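Local coordinates for protein omega-class glutathione S-transferase (Bombyx mori, PDB 3WD6) that binds glutathione and, as an omega-class member of its superfamily, probably acts as a glutathione transferase and as a glutathione-dependent dehydroascorbate reductase, at residues A[107-112]-A[175-180]. Residues are numbered along the deposited sequence; the frame is centred on the assembly and turned at random.
Sequences PLLPQD and PGYADY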
loop_
_atom_site.group_PDB
_atom_site.type_symbol
_atom_site.label_atom_id
_atom_site.label_comp_id
_atom_site.label_asym_id
_atom_site.label_seq_id
_atom_site.Cartn_x
_atom_site.Cartn_y
_atom_site.Cartn_z
ATOM N N PRO A 107 -2.133 13.148 -13.136
ATOM C CA PRO A 107 -1.969 13.721 -11.787
ATOM C C PRO A 107 -2.815 12.974 -10.747
ATOM O O PRO A 107 -4.023 12.777 -10.951
ATOM C CB PRO A 107 -2.473 15.163 -11.948
ATOM C CG PRO A 107 -3.404 15.117 -13.149
ATOM C CD PRO A 107 -2.832 14.059 -14.069
ATOM N N LEU A 108 -2.184 12.563 -9.648
ATOM C CA LEU A 108 -2.888 11.825 -8.607
ATOM C C LEU A 108 -3.623 12.747 -7.640
ATOM O O LEU A 108 -4.732 12.431 -7.184
ATOM C CB LEU A 108 -1.917 10.917 -7.853
ATOM C CG LEU A 108 -1.286 9.896 -8.797
ATOM C CD1 LEU A 108 -0.287 9.003 -8.069
ATOM C CD2 LEU A 108 -2.386 9.076 -9.496
ATOM N N LEU A 109 -3.003 13.881 -7.327
ATOM C CA LEU A 109 -3.603 14.828 -6.407
ATOM C C LEU A 109 -4.392 15.884 -7.183
ATOM O O LEU A 109 -3.921 16.393 -8.211
ATOM C CB LEU A 109 -2.524 15.482 -5.533
ATOM C CG LEU A 109 -2.008 14.653 -4.338
ATOM C CD1 LEU A 109 -0.663 15.151 -3.813
ATOM C CD2 LEU A 109 -3.040 14.619 -3.199
ATOM N N PRO A 110 -5.613 16.189 -6.706
ATOM C CA PRO A 110 -6.398 17.330 -7.196
ATOM C C PRO A 110 -5.533 18.583 -7.255
ATOM O O PRO A 110 -4.712 18.827 -6.336
ATOM C CB PRO A 110 -7.450 17.522 -6.098
ATOM C CG PRO A 110 -7.666 16.159 -5.533
ATOM C CD PRO A 110 -6.323 15.434 -5.650
ATOM N N GLN A 111 -5.708 19.371 -8.314
ATOM C CA GLN A 111 -5.015 20.659 -8.416
ATOM C C GLN A 111 -5.575 21.681 -7.413
ATOM O O GLN A 111 -4.823 22.430 -6.797
ATOM C CB GLN A 111 -5.061 21.200 -9.853
ATOM C CG GLN A 111 -3.833 20.804 -10.740
ATOM C CD GLN A 111 -3.801 19.315 -11.180
ATOM O OE1 GLN A 111 -4.621 18.488 -10.743
ATOM N NE2 GLN A 111 -2.845 18.981 -12.054
ATOM N N ASP A 112 -6.891 21.694 -7.235
ATOM C CA ASP A 112 -7.512 22.634 -6.295
ATOM C C ASP A 112 -7.140 22.340 -4.834
ATOM O O ASP A 112 -7.359 21.221 -4.337
ATOM C CB ASP A 112 -9.036 22.631 -6.453
ATOM C CG ASP A 112 -9.717 23.403 -5.352
ATOM O OD1 ASP A 112 -9.507 24.638 -5.298
ATOM O OD2 ASP A 112 -10.441 22.785 -4.526
ATOM N N PRO A 175 -9.058 6.034 -10.539
ATOM C CA PRO A 175 -8.560 6.153 -9.155
ATOM C C PRO A 175 -7.445 7.200 -9.068
ATOM O O PRO A 175 -6.647 7.347 -10.000
ATOM C CB PRO A 175 -7.955 4.767 -8.857
ATOM C CG PRO A 175 -8.295 3.884 -10.046
ATOM C CD PRO A 175 -8.562 4.818 -11.207
ATOM N N GLY A 176 -7.398 7.923 -7.960
ATOM C CA GLY A 176 -6.363 8.909 -7.749
ATOM C C GLY A 176 -5.645 8.677 -6.430
ATOM O O GLY A 176 -5.584 7.537 -5.935
ATOM N N TYR A 177 -5.125 9.758 -5.851
ATOM C CA TYR A 177 -4.258 9.673 -4.682
ATOM C C TYR A 177 -4.997 9.027 -3.520
ATOM O O TYR A 177 -4.492 8.092 -2.893
ATOM C CB TYR A 177 -3.818 11.078 -4.316
ATOM C CG TYR A 177 -3.023 11.233 -3.046
ATOM C CD1 TYR A 177 -3.663 11.375 -1.813
ATOM C CD2 TYR A 177 -1.634 11.315 -3.078
ATOM C CE1 TYR A 177 -2.935 11.583 -0.639
ATOM C CE2 TYR A 177 -0.895 11.520 -1.910
ATOM C CZ TYR A 177 -1.550 11.656 -0.693
ATOM O OH TYR A 177 -0.814 11.845 0.476
ATOM N N ALA A 178 -6.194 9.540 -3.251
ATOM C CA ALA A 178 -7.011 9.060 -2.150
ATOM C C ALA A 178 -7.278 7.560 -2.335
ATOM O O ALA A 178 -7.087 6.758 -1.406
ATOM C CB ALA A 178 -8.310 9.847 -2.085
ATOM N N ASP A 179 -7.695 7.177 -3.538
ATOM C CA ASP A 179 -7.929 5.770 -3.808
ATOM C C ASP A 179 -6.658 4.952 -3.624
ATOM O O ASP A 179 -6.637 3.995 -2.852
ATOM C CB ASP A 179 -8.468 5.568 -5.217
ATOM C CG ASP A 179 -9.719 6.384 -5.485
ATOM O OD1 ASP A 179 -10.822 5.968 -5.028
ATOM O OD2 ASP A 179 -9.591 7.437 -6.173
ATOM N N TYR A 180 -5.597 5.325 -4.328
ATOM C CA TYR A 180 -4.382 4.516 -4.309
ATOM C C TYR A 180 -3.744 4.454 -2.934
ATOM O O TYR A 180 -3.162 3.422 -2.570
ATOM C CB TYR A 180 -3.355 5.021 -5.321
ATOM C CG TYR A 180 -3.712 4.690 -6.757
ATOM C CD1 TYR A 180 -4.188 3.415 -7.105
ATOM C CD2 TYR A 180 -3.605 5.654 -7.763
ATOM C CE1 TYR A 180 -4.529 3.106 -8.423
ATOM C CE2 TYR A 180 -3.947 5.358 -9.080
ATOM C CZ TYR A 180 -4.405 4.078 -9.409
ATOM O OH TYR A 180 -4.718 3.774 -10.717
#
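Leu-108 meets the start of helix 177-189 with both backbone and side chain. Tyr-177 N donates to Leu-108 O at 3.0 Å, the loop carbonyl accepting an N-H from the first helical turn. Leu-108 CD2 reaches the ring edge of Tyr-180, 4.0 Å from CD2 there, and the two side chains cross at about a right angle. The carboxylate of Asp-100 accepts the N-H groups of both Leu-108 and Leu-109. Leu-109 lies alongside Tyr-177 and lays CD2 over one ring face in a CH-pi contact, 3.5 Å from the centroid. CG of Tyr-177 stands anti to the backbone N (chi1 174°), which carries the ring alongside Leu-109, and chi2 of -86° turns a face to it. Replacing Tyr-177 by an alanine would probably leave Leu-109 without its aromatic platform and open a gap beside it. Gly-176 is the helix N-cap; its N-H runs almost straight (170°) to Asp-179 OD2, half of a capping box that glycine cannot reciprocate. Pro-110 packs on Lys-115 and Asp-119, and Asp-112 N-caps helix 113-125. The loop joins helices 92-102 and 113-125; Tyr-177 packs on Leu-93, Val-96 and Val-123 of these, while Leu-108 and Tyr-180 reach helix 39-51 of the thioredoxin-like domain.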